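Side-chain contacts in flagellar brake protein YcgR (Klebsiella pneumoniae, PDB 5KEC), which binds the second messenger c-di-GMP and, as the transcriptional activator MrkH, probably switches on type 3 fimbrial genes in biofilm formation: residues Arg114-His119 with Gly146-Thr151; Phe123-Arg128 with Glu133-Asp138; Ala173-Ile178 with Glu221-Asp226; Phe209-Arg212 with Asp216-Arg219. All blocks are in the same frame, centred on the assembly; numbering follows the deposited sequence.

Contact 1: Arg114-His119 with Gly146-Thr151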
loop_
_atom_site.group_PDB
_atom_site.type_symbol
_atom_site.label_atom_id
_atom_site.label_comp_id
_atom_site.label_asym_id
_atom_site.label_seq_id
_atom_site.Cartn_x
_atom_site.Cartn_y
_atom_site.Cartn_z
ATOM N N ARG B 114 0.915 -1.955 4.830
ATOM C CA ARG B 114 -0.406 -1.895 5.441
ATOM C C ARG B 114 -0.391 -1.092 6.741
ATOM O O ARG B 114 -1.439 -0.671 7.229
ATOM C CB ARG B 114 -0.943 -3.305 5.697
ATOM C CG ARG B 114 -1.014 -4.190 4.462
ATOM C CD ARG B 114 -1.417 -5.612 4.833
ATOM N NE ARG B 114 -0.439 -6.242 5.718
ATOM C CZ ARG B 114 -0.649 -7.380 6.375
ATOM N NH1 ARG B 114 -1.809 -8.015 6.250
ATOM N NH2 ARG B 114 0.296 -7.881 7.164
ATOM N N PHE B 115 0.797 -0.871 7.295
ATOM C CA PHE B 115 0.922 -0.185 8.578
ATOM C C PHE B 115 0.928 1.335 8.428
ATOM O O PHE B 115 1.501 1.873 7.477
ATOM C CB PHE B 115 2.182 -0.642 9.317
ATOM C CG PHE B 115 2.044 -1.989 9.978
ATOM C CD1 PHE B 115 1.668 -2.089 11.310
ATOM C CD2 PHE B 115 2.284 -3.154 9.265
ATOM C CE1 PHE B 115 1.543 -3.325 11.921
ATOM C CE2 PHE B 115 2.160 -4.394 9.873
ATOM C CZ PHE B 115 1.789 -4.476 11.203
ATOM N N ARG B 116 0.290 2.017 9.377
ATOM C CA ARG B 116 0.236 3.476 9.379
ATOM C C ARG B 116 0.632 4.024 10.746
ATOM O O ARG B 116 0.405 3.384 11.771
ATOM C CB ARG B 116 -1.157 3.972 8.963
ATOM C CG ARG B 116 -1.536 3.610 7.524
ATOM C CD ARG B 116 -2.932 4.101 7.141
ATOM N NE ARG B 116 -3.935 3.744 8.143
ATOM C CZ ARG B 116 -4.534 2.559 8.221
ATOM N NH1 ARG B 116 -4.234 1.602 7.352
ATOM N NH2 ARG B 116 -5.432 2.327 9.172
ATOM N N LEU B 117 1.225 5.213 10.754
ATOM C CA LEU B 117 1.786 5.787 11.974
ATOM C C LEU B 117 0.811 6.681 12.745
ATOM O O LEU B 117 0.256 7.633 12.199
ATOM C CB LEU B 117 3.059 6.563 11.636
ATOM C CG LEU B 117 3.828 7.219 12.782
ATOM C CD1 LEU B 117 4.188 6.193 13.849
ATOM C CD2 LEU B 117 5.078 7.893 12.236
ATOM N N ARG B 118 0.616 6.367 14.023
ATOM C CA ARG B 118 -0.198 7.185 14.917
ATOM C C ARG B 118 0.599 8.420 15.324
ATOM O O ARG B 118 1.826 8.383 15.343
ATOM C CB ARG B 118 -0.596 6.369 16.149
ATOM C CG ARG B 118 -1.551 7.072 17.101
ATOM C CD ARG B 118 -2.041 6.121 18.190
ATOM N NE ARG B 118 -0.938 5.493 18.916
ATOM C CZ ARG B 118 -0.424 5.961 20.049
ATOM N NH1 ARG B 118 -0.912 7.067 20.597
ATOM N NH2 ARG B 118 0.579 5.323 20.637
ATOM N N HIS B 119 -0.085 9.517 15.642
ATOM C CA HIS B 119 0.615 10.768 15.939
ATOM C C HIS B 119 -0.170 11.696 16.865
ATOM O O HIS B 119 -1.302 11.404 17.242
ATOM C CB HIS B 119 0.980 11.493 14.639
ATOM C CG HIS B 119 -0.205 11.847 13.795
ATOM N ND1 HIS B 119 -0.923 13.011 13.974
ATOM C CD2 HIS B 119 -0.805 11.187 12.777
ATOM C CE1 HIS B 119 -1.909 13.055 13.095
ATOM N NE2 HIS B 119 -1.862 11.960 12.358
ATOM N N GLY B 146 -1.208 6.154 2.415
ATOM C CA GLY B 146 -2.561 6.452 2.844
ATOM C C GLY B 146 -2.679 6.979 4.259
ATOM O O GLY B 146 -1.692 7.373 4.885
ATOM N N CYS B 147 -3.906 6.988 4.761
ATOM C CA CYS B 147 -4.184 7.527 6.079
ATOM C C CYS B 147 -5.525 7.020 6.562
ATOM O O CYS B 147 -6.356 6.578 5.767
ATOM C CB CYS B 147 -4.208 9.054 6.031
ATOM S SG CYS B 147 -5.530 9.707 4.985
ATOM N N ALA B 148 -5.722 7.074 7.874
ATOM C CA ALA B 148 -7.013 6.778 8.471
ATOM C C ALA B 148 -7.662 8.085 8.884
ATOM O O ALA B 148 -7.046 8.905 9.571
ATOM C CB ALA B 148 -6.854 5.858 9.682
ATOM N N LEU B 149 -8.902 8.279 8.453
ATOM C CA LEU B 149 -9.655 9.479 8.783
ATOM C C LEU B 149 -10.729 9.081 9.762
ATOM O O LEU B 149 -11.259 7.971 9.687
ATOM C CB LEU B 149 -10.284 10.074 7.524
ATOM C CG LEU B 149 -9.318 10.275 6.358
ATOM C CD1 LEU B 149 -10.064 10.623 5.076
ATOM C CD2 LEU B 149 -8.281 11.347 6.694
ATOM N N MET B 150 -11.052 9.975 10.687
ATOM C CA MET B 150 -12.030 9.660 11.709
ATOM C C MET B 150 -13.068 10.759 11.867
ATOM O O MET B 150 -12.757 11.949 11.787
ATOM C CB MET B 150 -11.324 9.391 13.039
ATOM C CG MET B 150 -12.249 9.068 14.193
ATOM S SD MET B 150 -11.356 8.275 15.553
ATOM C CE MET B 150 -10.886 6.732 14.767
ATOM N N THR B 151 -14.311 10.347 12.081
ATOM C CA THR B 151 -15.393 11.281 12.341
ATOM C C THR B 151 -16.517 10.565 13.073
ATOM O O THR B 151 -16.660 9.347 12.967
ATOM C CB THR B 151 -15.944 11.887 11.034
ATOM O OG1 THR B 151 -17.004 12.790 11.347
ATOM C CG2 THR B 151 -16.482 10.794 10.121
#

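Contact 2: Phe123-Arg128 with Glu133-Asp138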
loop_
_atom_site.group_PDB
_atom_site.type_symbol
_atom_site.label_atom_id
_atom_site.label_comp_id
_atom_site.label_asym_id
_atom_site.label_seq_id
_atom_site.Cartn_x
_atom_site.Cartn_y
_atom_site.Cartn_z
ATOM N N PHE B 123 -3.825 17.258 12.584
ATOM C CA PHE B 123 -4.012 17.091 11.149
ATOM C C PHE B 123 -5.471 16.786 10.859
ATOM O O PHE B 123 -6.092 15.995 11.563
ATOM C CB PHE B 123 -3.135 15.954 10.618
ATOM C CG PHE B 123 -1.651 16.211 10.724
ATOM C CD1 PHE B 123 -1.160 17.486 10.955
ATOM C CD2 PHE B 123 -0.749 15.167 10.582
ATOM C CE1 PHE B 123 0.208 17.718 11.037
ATOM C CE2 PHE B 123 0.619 15.387 10.667
ATOM C CZ PHE B 123 1.100 16.666 10.893
ATOM N N TYR B 124 -6.017 17.411 9.820
ATOM C CA TYR B 124 -7.413 17.199 9.450
ATOM C C TYR B 124 -7.520 17.031 7.939
ATOM O O TYR B 124 -6.575 17.336 7.204
ATOM C CB TYR B 124 -8.286 18.380 9.906
ATOM C CG TYR B 124 -8.371 18.564 11.407
ATOM C CD1 TYR B 124 -9.380 17.958 12.145
ATOM C CD2 TYR B 124 -7.442 19.350 12.088
ATOM C CE1 TYR B 124 -9.461 18.123 13.522
ATOM C CE2 TYR B 124 -7.513 19.520 13.463
ATOM C CZ TYR B 124 -8.525 18.903 14.175
ATOM O OH TYR B 124 -8.607 19.070 15.541
ATOM N N CYS B 125 -8.660 16.528 7.482
ATOM C CA CYS B 125 -8.950 16.465 6.053
ATOM C C CYS B 125 -10.317 17.080 5.796
ATOM O O CYS B 125 -11.320 16.653 6.379
ATOM C CB CYS B 125 -8.935 15.024 5.556
ATOM S SG CYS B 125 -9.449 14.845 3.834
ATOM N N ARG B 126 -10.360 18.086 4.929
ATOM C CA ARG B 126 -11.614 18.767 4.651
ATOM C C ARG B 126 -11.886 18.720 3.161
ATOM O O ARG B 126 -10.990 18.436 2.371
ATOM C CB ARG B 126 -11.563 20.223 5.125
ATOM C CG ARG B 126 -10.920 21.164 4.120
ATOM C CD ARG B 126 -10.769 22.566 4.690
ATOM N NE ARG B 126 -9.636 23.268 4.091
ATOM C CZ ARG B 126 -9.740 24.168 3.121
ATOM N NH1 ARG B 126 -10.933 24.487 2.636
ATOM N NH2 ARG B 126 -8.651 24.754 2.636
ATOM N N GLY B 127 -13.125 19.009 2.785
ATOM C CA GLY B 127 -13.539 18.935 1.397
ATOM C C GLY B 127 -15.051 18.916 1.291
ATOM O O GLY B 127 -15.755 19.113 2.282
ATOM N N ARG B 128 -15.549 18.700 0.081
ATOM C CA ARG B 128 -16.983 18.594 -0.131
ATOM C C ARG B 128 -17.283 17.297 -0.852
ATOM O O ARG B 128 -16.539 16.891 -1.745
ATOM C CB ARG B 128 -17.499 19.783 -0.946
ATOM C CG ARG B 128 -17.350 21.112 -0.224
ATOM C CD ARG B 128 -17.937 22.267 -1.021
ATOM N NE ARG B 128 -17.942 23.502 -0.240
ATOM C CZ ARG B 128 -16.993 24.431 -0.307
ATOM N NH1 ARG B 128 -15.959 24.272 -1.127
ATOM N NH2 ARG B 128 -17.082 25.524 0.443
ATOM N N GLU B 133 -21.936 18.848 -0.052
ATOM C CA GLU B 133 -21.924 18.840 1.409
ATOM C C GLU B 133 -20.495 18.843 1.947
ATOM O O GLU B 133 -19.649 18.093 1.472
ATOM C CB GLU B 133 -22.686 17.631 1.945
ATOM C CG GLU B 133 -22.677 17.525 3.456
ATOM C CD GLU B 133 -23.670 16.502 3.963
ATOM O OE1 GLU B 133 -24.877 16.659 3.686
ATOM O OE2 GLU B 133 -23.244 15.537 4.631
ATOM N N ASN B 134 -20.235 19.705 2.925
ATOM C CA ASN B 134 -18.924 19.783 3.567
ATOM C C ASN B 134 -18.647 18.554 4.433
ATOM O O ASN B 134 -19.534 18.069 5.136
ATOM C CB ASN B 134 -18.835 21.041 4.442
ATOM C CG ASN B 134 -18.752 22.323 3.628
ATOM O OD1 ASN B 134 -18.066 22.379 2.609
ATOM N ND2 ASN B 134 -19.452 23.362 4.080
ATOM N N TYR B 135 -17.423 18.041 4.366
ATOM C CA TYR B 135 -16.988 17.037 5.331
ATOM C C TYR B 135 -15.690 17.443 5.997
ATOM O O TYR B 135 -14.902 18.214 5.448
ATOM C CB TYR B 135 -16.837 15.652 4.699
ATOM C CG TYR B 135 -15.783 15.561 3.622
ATOM C CD1 TYR B 135 -14.424 15.611 3.932
ATOM C CD2 TYR B 135 -16.147 15.408 2.294
ATOM C CE1 TYR B 135 -13.466 15.525 2.940
ATOM C CE2 TYR B 135 -15.200 15.314 1.300
ATOM C CZ TYR B 135 -13.864 15.372 1.622
ATOM O OH TYR B 135 -12.930 15.283 0.615
ATOM N N LEU B 136 -15.473 16.897 7.182
ATOM C CA LEU B 136 -14.252 17.138 7.929
ATOM C C LEU B 136 -13.861 15.837 8.600
ATOM O O LEU B 136 -14.715 15.151 9.162
ATOM C CB LEU B 136 -14.478 18.225 8.980
ATOM C CG LEU B 136 -13.284 18.485 9.897
ATOM C CD1 LEU B 136 -12.073 18.873 9.078
ATOM C CD2 LEU B 136 -13.624 19.565 10.915
ATOM N N PHE B 137 -12.582 15.484 8.528
ATOM C CA PHE B 137 -12.095 14.281 9.191
ATOM C C PHE B 137 -10.847 14.578 10.009
ATOM O O PHE B 137 -10.021 15.395 9.608
ATOM C CB PHE B 137 -11.751 13.200 8.166
ATOM C CG PHE B 137 -12.931 12.686 7.380
ATOM C CD1 PHE B 137 -13.799 11.762 7.933
ATOM C CD2 PHE B 137 -13.138 13.091 6.069
ATOM C CE1 PHE B 137 -14.872 11.277 7.205
ATOM C CE2 PHE B 137 -14.204 12.606 5.336
ATOM C CZ PHE B 137 -15.074 11.701 5.906
ATOM N N ASP B 138 -10.713 13.914 11.155
ATOM C CA ASP B 138 -9.437 13.867 11.850
ATOM C C ASP B 138 -8.539 12.888 11.116
ATOM O O ASP B 138 -8.952 11.768 10.809
ATOM C CB ASP B 138 -9.614 13.395 13.294
ATOM C CG ASP B 138 -10.107 14.491 14.215
ATOM O OD1 ASP B 138 -10.786 15.424 13.732
ATOM O OD2 ASP B 138 -9.815 14.417 15.428
HETATM O O HOH W 1 -14.026 15.443 -1.903
#

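Contact 3: Ala173-Ile178 with Glu221-Asp226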
loop_
_atom_site.group_PDB
_atom_site.type_symbol
_atom_site.label_atom_id
_atom_site.label_comp_id
_atom_site.label_asym_id
_atom_site.label_seq_id
_atom_site.Cartn_x
_atom_site.Cartn_y
_atom_site.Cartn_z
ATOM N N ALA B 173 -1.225 21.362 9.542
ATOM C CA ALA B 173 -0.640 22.313 10.483
ATOM C C ALA B 173 0.620 22.959 9.915
ATOM O O ALA B 173 0.580 23.605 8.858
ATOM C CB ALA B 173 -0.337 21.625 11.818
ATOM N N GLU B 174 1.739 22.771 10.610
ATOM C CA GLU B 174 2.987 23.449 10.253
ATOM C C GLU B 174 3.467 23.122 8.841
ATOM O O GLU B 174 4.279 23.852 8.276
ATOM C CB GLU B 174 4.100 23.110 11.253
ATOM C CG GLU B 174 3.622 22.775 12.656
ATOM C CD GLU B 174 3.737 21.294 12.970
ATOM O OE1 GLU B 174 4.835 20.850 13.376
ATOM O OE2 GLU B 174 2.729 20.573 12.813
ATOM N N TYR B 175 2.980 22.020 8.276
ATOM C CA TYR B 175 3.463 21.564 6.976
ATOM C C TYR B 175 2.659 22.123 5.817
ATOM O O TYR B 175 2.981 21.866 4.659
ATOM C CB TYR B 175 3.490 20.039 6.913
ATOM C CG TYR B 175 4.388 19.420 7.960
ATOM C CD1 TYR B 175 5.727 19.178 7.693
ATOM C CD2 TYR B 175 3.895 19.082 9.220
ATOM C CE1 TYR B 175 6.557 18.612 8.647
ATOM C CE2 TYR B 175 4.719 18.519 10.186
ATOM C CZ TYR B 175 6.048 18.285 9.889
ATOM O OH TYR B 175 6.876 17.722 10.832
ATOM N N GLY B 176 1.620 22.892 6.130
ATOM C CA GLY B 176 0.794 23.501 5.103
ATOM C C GLY B 176 -0.382 22.629 4.700
ATOM O O GLY B 176 -0.893 21.831 5.492
ATOM N N GLU B 177 -0.814 22.785 3.457
ATOM C CA GLU B 177 -1.959 22.045 2.956
ATOM C C GLU B 177 -1.599 21.292 1.694
ATOM O O GLU B 177 -0.721 21.702 0.932
ATOM C CB GLU B 177 -3.150 22.983 2.723
ATOM C CG GLU B 177 -3.645 23.625 4.001
ATOM C CD GLU B 177 -4.948 24.371 3.834
ATOM O OE1 GLU B 177 -5.167 24.966 2.758
ATOM O OE2 GLU B 177 -5.755 24.364 4.786
ATOM N N ILE B 178 -2.276 20.172 1.487
ATOM C CA ILE B 178 -2.066 19.359 0.305
ATOM C C ILE B 178 -3.406 18.884 -0.232
ATOM O O ILE B 178 -4.125 18.141 0.438
ATOM C CB ILE B 178 -1.197 18.126 0.612
ATOM C CG1 ILE B 178 0.148 18.547 1.199
ATOM C CG2 ILE B 178 -0.992 17.288 -0.657
ATOM C CD1 ILE B 178 1.063 17.384 1.520
ATOM N N GLU B 221 6.214 12.368 2.652
ATOM C CA GLU B 221 7.325 11.537 3.106
ATOM C C GLU B 221 8.197 12.264 4.126
ATOM O O GLU B 221 8.733 11.650 5.046
ATOM C CB GLU B 221 8.145 11.044 1.909
ATOM C CG GLU B 221 7.429 9.942 1.122
ATOM C CD GLU B 221 8.055 9.652 -0.237
ATOM O OE1 GLU B 221 8.617 10.581 -0.857
ATOM O OE2 GLU B 221 7.972 8.488 -0.689
ATOM N N LYS B 222 8.319 13.578 3.976
ATOM C CA LYS B 222 9.078 14.373 4.934
ATOM C C LYS B 222 8.365 14.454 6.275
ATOM O O LYS B 222 8.994 14.375 7.329
ATOM C CB LYS B 222 9.343 15.772 4.390
ATOM C CG LYS B 222 10.337 15.787 3.247
ATOM C CD LYS B 222 10.705 17.205 2.839
ATOM C CE LYS B 222 9.497 17.984 2.344
ATOM N NZ LYS B 222 9.876 19.343 1.861
ATOM N N ILE B 223 7.047 14.611 6.235
ATOM C CA ILE B 223 6.252 14.586 7.452
ATOM C C ILE B 223 6.405 13.237 8.153
ATOM O O ILE B 223 6.532 13.170 9.377
ATOM C CB ILE B 223 4.762 14.817 7.150
ATOM C CG1 ILE B 223 4.545 16.189 6.512
ATOM C CG2 ILE B 223 3.928 14.663 8.421
ATOM C CD1 ILE B 223 3.125 16.419 6.056
ATOM N N LEU B 224 6.376 12.162 7.369
ATOM C CA LEU B 224 6.505 10.813 7.910
ATOM C C LEU B 224 7.818 10.662 8.654
ATOM O O LEU B 224 7.851 10.201 9.793
ATOM C CB LEU B 224 6.446 9.777 6.794
ATOM C CG LEU B 224 5.069 9.399 6.271
ATOM C CD1 LEU B 224 5.240 8.507 5.065
ATOM C CD2 LEU B 224 4.264 8.705 7.354
ATOM N N LEU B 225 8.902 11.058 7.996
ATOM C CA LEU B 225 10.225 10.979 8.595
ATOM C C LEU B 225 10.264 11.746 9.915
ATOM O O LEU B 225 10.970 11.355 10.842
ATOM C CB LEU B 225 11.296 11.485 7.618
ATOM C CG LEU B 225 11.454 10.699 6.305
ATOM C CD1 LEU B 225 12.530 11.310 5.418
ATOM C CD2 LEU B 225 11.756 9.228 6.559
ATOM N N ASP B 226 9.484 12.822 10.005
ATOM C CA ASP B 226 9.386 13.609 11.234
ATOM C C ASP B 226 8.570 12.891 12.304
ATOM O O ASP B 226 8.896 12.935 13.495
ATOM C CB ASP B 226 8.742 14.973 10.957
ATOM C CG ASP B 226 9.699 15.957 10.310
ATOM O OD1 ASP B 226 10.923 15.730 10.371
ATOM O OD2 ASP B 226 9.226 16.968 9.748
#

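Contact 4: Phe209-Arg212 with Asp216-Arg219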
loop_
_atom_site.group_PDB
_atom_site.type_symbol
_atom_site.label_atom_id
_atom_site.label_comp_id
_atom_site.label_asym_id
_atom_site.label_seq_id
_atom_site.Cartn_x
_atom_site.Cartn_y
_atom_site.Cartn_z
ATOM N N PHE B 209 -3.927 7.232 -0.789
ATOM C CA PHE B 209 -3.589 8.487 -1.454
ATOM C C PHE B 209 -3.512 8.302 -2.964
ATOM O O PHE B 209 -2.876 7.367 -3.449
ATOM C CB PHE B 209 -2.235 9.005 -0.960
ATOM C CG PHE B 209 -2.244 9.503 0.452
ATOM C CD1 PHE B 209 -1.147 9.303 1.274
ATOM C CD2 PHE B 209 -3.336 10.189 0.954
ATOM C CE1 PHE B 209 -1.144 9.770 2.574
ATOM C CE2 PHE B 209 -3.341 10.657 2.254
ATOM C CZ PHE B 209 -2.245 10.448 3.064
ATOM N N LYS B 210 -4.163 9.195 -3.707
ATOM C CA LYS B 210 -3.898 9.329 -5.137
ATOM C C LYS B 210 -3.222 10.678 -5.365
ATOM O O LYS B 210 -3.893 11.681 -5.620
ATOM C CB LYS B 210 -5.185 9.235 -5.966
ATOM C CG LYS B 210 -5.801 7.849 -6.038
ATOM C CD LYS B 210 -4.856 6.834 -6.673
ATOM C CE LYS B 210 -5.431 5.420 -6.604
ATOM N NZ LYS B 210 -4.534 4.399 -7.219
ATOM N N PHE B 211 -1.896 10.704 -5.259
ATOM C CA PHE B 211 -1.152 11.957 -5.346
ATOM C C PHE B 211 -1.251 12.624 -6.716
ATOM O O PHE B 211 -1.358 11.954 -7.743
ATOM C CB PHE B 211 0.317 11.744 -4.985
ATOM C CG PHE B 211 0.547 11.447 -3.533
ATOM C CD1 PHE B 211 0.571 12.471 -2.599
ATOM C CD2 PHE B 211 0.748 10.143 -3.101
ATOM C CE1 PHE B 211 0.788 12.201 -1.259
ATOM C CE2 PHE B 211 0.963 9.863 -1.766
ATOM C CZ PHE B 211 0.983 10.893 -0.840
ATOM N N ARG B 212 -1.202 13.954 -6.718
ATOM C CA ARG B 212 -1.262 14.722 -7.954
ATOM C C ARG B 212 0.134 15.018 -8.490
ATOM O O ARG B 212 0.317 15.185 -9.692
ATOM C CB ARG B 212 -2.045 16.020 -7.745
ATOM C CG ARG B 212 -3.492 15.799 -7.365
ATOM C CD ARG B 212 -4.253 17.108 -7.311
ATOM N NE ARG B 212 -5.688 16.881 -7.170
ATOM C CZ ARG B 212 -6.599 17.846 -7.156
ATOM N NH1 ARG B 212 -6.230 19.115 -7.277
ATOM N NH2 ARG B 212 -7.882 17.538 -7.022
ATOM N N ASP B 216 3.908 16.407 -3.922
ATOM C CA ASP B 216 2.955 16.133 -2.855
ATOM C C ASP B 216 3.383 14.925 -2.027
ATOM O O ASP B 216 3.384 14.975 -0.801
ATOM C CB ASP B 216 1.551 15.933 -3.427
ATOM C CG ASP B 216 0.972 17.211 -3.980
ATOM O OD1 ASP B 216 1.433 18.293 -3.555
ATOM O OD2 ASP B 216 0.062 17.139 -4.834
ATOM N N GLN B 217 3.768 13.848 -2.705
ATOM C CA GLN B 217 4.240 12.653 -2.016
ATOM C C GLN B 217 5.515 12.920 -1.217
ATOM O O GLN B 217 5.677 12.412 -0.107
ATOM C CB GLN B 217 4.461 11.516 -3.010
ATOM C CG GLN B 217 5.111 10.286 -2.409
ATOM C CD GLN B 217 5.634 9.347 -3.476
ATOM O OE1 GLN B 217 4.863 8.659 -4.147
ATOM N NE2 GLN B 217 6.949 9.326 -3.653
ATOM N N ARG B 218 6.420 13.715 -1.780
ATOM C CA ARG B 218 7.650 14.064 -1.074
ATOM C C ARG B 218 7.337 14.828 0.203
ATOM O O ARG B 218 7.958 14.596 1.243
ATOM C CB ARG B 218 8.578 14.895 -1.958
ATOM C CG ARG B 218 9.477 14.072 -2.873
ATOM C CD ARG B 218 10.631 14.926 -3.385
ATOM N NE ARG B 218 11.587 14.168 -4.189
ATOM C CZ ARG B 218 11.639 14.205 -5.517
ATOM N NH1 ARG B 218 10.790 14.962 -6.196
ATOM N NH2 ARG B 218 12.544 13.484 -6.165
ATOM N N ARG B 219 6.376 15.744 0.127
ATOM C CA ARG B 219 5.961 16.473 1.316
ATOM C C ARG B 219 5.424 15.504 2.362
ATOM O O ARG B 219 5.740 15.621 3.547
ATOM C CB ARG B 219 4.929 17.544 0.972
ATOM C CG ARG B 219 5.522 18.740 0.241
ATOM C CD ARG B 219 4.434 19.702 -0.200
ATOM N NE ARG B 219 3.847 20.419 0.927
ATOM C CZ ARG B 219 2.708 21.103 0.866
ATOM N NH1 ARG B 219 2.020 21.150 -0.268
ATOM N NH2 ARG B 219 2.250 21.723 1.947
HETATM O O HOH W 2 -1.517 15.460 -4.108
#

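Contact 1: Arg114-His119 with Gly146-Thr151
R116 reaches the strand of G146, C147 and A148 through two turns of its side chain. CG sits beside the backbone N and anti to the carbonyl carbon (chi1 -64°), which, with CB already directed at the strand, keeps the chain on course for it, and a bend at chi3 (-49°) then swings the guanidinium obliquely past A148. The methylene before the head group does the first touching: CD of R116 lies 3.8 Å from CA of C147 and 4.1 Å from the carbonyl carbon of G146. Further out, NE of R116 passes 3.8 Å from N of A148, and NH2 of R116 comes equally close, 3.8 Å, to CB of A148. The guanidinium is tilted against the strand, neither flat on it nor edge-on, and no hydrogen bond joins the two segments. The proximity of two N-H donors is explained by an acceptor they share: OD1 of D141 forms a salt bridge with NE of R116 and takes a weak hydrogen bond from N of A148. This is the heart of a PilZ domain. R110 and R114 frame the RxxxR motif just before R116, while D141, S143 and G146 match the D/NxSxxG motif, and all five are seen to contact c-di-GMP when it is bound. In this ligand-free chain R116 thus probably acts as a second-shell residue, gripping a ligand-binding aspartate and also touching S206, another binding residue. Charge from R116 would be expected to stabilise the carboxylate of D141. The strand 146-151 is held between the strands 134-142 and 199-210.

Contact 2: Phe123-Arg128 with Glu133-Asp138
G127 and Y135 meet face on: the tyrosine ring lies under the glycine backbone, with CA of G127 3.9 Å from the ring centroid and 24° off its normal, a CH-pi contact over the face. The ring gets there because CG of Y135 stands between its own backbone N and carbonyl carbon (chi1 63°), turning it across to the partner strand, where G127 has no side chain to compete for the space. Beside it, CE1 of Y135 reaches SG of C125 at 4.2 Å, and CB of C125 faces CB of F137. Across the other face, the ring of Y124 and the carboxylate of D138 run side by side with planes nearly perpendicular (87°), while CD1 of L136 leans on CB of Y124 at 3.9 Å. The backbone that sets this spacing is an antiparallel beta hairpin, part of the PilZ-domain barrel. Its hydrogen-bonded pairs are C125 with F137, joined by two bonds of 2.8 Å between N of one and O of the other, and G127 with Y135. In the latter, N of Y135 gives O of G127 a nearly straight bond of 2.9 Å, whereas the return bond is longer and more bent. Near the turn, a water lies at the edge of the Y135 ring, hydrogen-bonded to its OH and to O of R128. Further out, L165 and A168 pack on Y135, and L149 covers C125 and F137.

Contact 3: Ala173-Ile178 with Glu221-Asp226
Y175 lays its ring over I223 and ends on D226, so one tyrosine makes both an apolar and a polar grip on the helix 214-234. The path starts at CB of Y175, which lies 3.7 Å from CD1 of I223. Next, CG of Y175 is 3.5 Å from CG1 of I223, and CD1 of Y175 comes closer still, 3.4 Å from that CG1. The isoleucine methylene thus sits over one ring face, shifted toward the rim on the CG-CD1 side, in a CH-pi contact with CG1 3.7 Å from the ring centroid and 22° off the normal. It is the I223 branch lying beside the backbone N and anti to the carbonyl carbon (chi1 -62°) that is offered to the ring. Towards the tip the surroundings turn polar: CE1 of Y175 is 3.3 Å from OD2 of D226, which lies at the ring edge, in plane. The hydroxyl finishes the path, donating a hydrogen bond of 2.7 Å from OH of Y175 to OD2 of D226. It approaches the anti side of the carboxylate, 26° out of its plane. This bond would probably stabilise the carboxylate of D226 and anchor the tip of the tyrosine, while I223 packs against the ring face. I223 and D226 are about one helical turn apart, which lets a single face of the helix serve both ends of the side chain. O of Y175 also accepts a hydrogen bond from NH2 of R219. The turn carrying Y175 leads through G176 into the strand 177-193, where I178 packs on D216, R219 and I220.

Contact 4: Phe209-Arg212 with Asp216-Arg219
F211 and Q217 provide the aromatic part of this contact. CB of Q217 lies almost exactly above the ring centre, 3.8 Å from the centroid and only 5° off the normal, a CH-pi contact over the face. CA of Q217 stands over the same face toward the rim, 3.6 Å from CE1 of F211. With CG of Q217 anti to its backbone N (chi1 173°), the extended chain lies roughly perpendicular to the phenylalanine side chain and takes the amide toward E221, which accepts a weak hydrogen bond from NE2.

Plain van der Waals contact extends the aromatic one. CD1 of F211 meets CB of D216 at 3.7 Å as the two side chains run antiparallel alongside one another, and CB of R212 lies 3.8 Å from OD2 of D216.

The polar link across the contact is a water, and a doubtful one. It accepts a hydrogen bond from N of R212 at 3.0 Å, but its link to OD2 of D216 is modelled too short to trust in detail. OD2 of D216 is also bonded to ND1 of H213. The charged end of R212 turns away, NE staying 6.2 Å from OD2 of D216, and its NH2 binds OD1 of N167.

Strand 199-210 and the helix 214-234 follow each other in the chain here, and the ring of F211 also touches I180 of the strand 177-193. With no direct hydrogen bond between the segments, an aromatic face against helix backbone and CB atoms chiefly joins them, while a carboxylate in the first turn would probably be favoured by the helix dipole.

Overall arrangement
All four contacts belong to the PilZ half of the chain and reach the same antiparallel sheet. Contact 2 falls within the chain span bracketed by contact 1; contact 3 opens later, and contact 4 lies within its span. Centres of contacts 1 and 2 are about 15 Å apart, joined by a probable hydrogen bond from N of M150 to O of D138. Contacts 3 and 4, about 11 Å apart, share the helix 214-234, and R219 probably also bonds O of E177. F123 bridges contacts 2 and 3, touching A173, Y175 and I223, while F209 packs on G146 and C147 to join contacts 4 and 1. The c-di-GMP residues around contact 1 are thereby tied to the hairpin and, through strand neighbours, to the C-terminal helix.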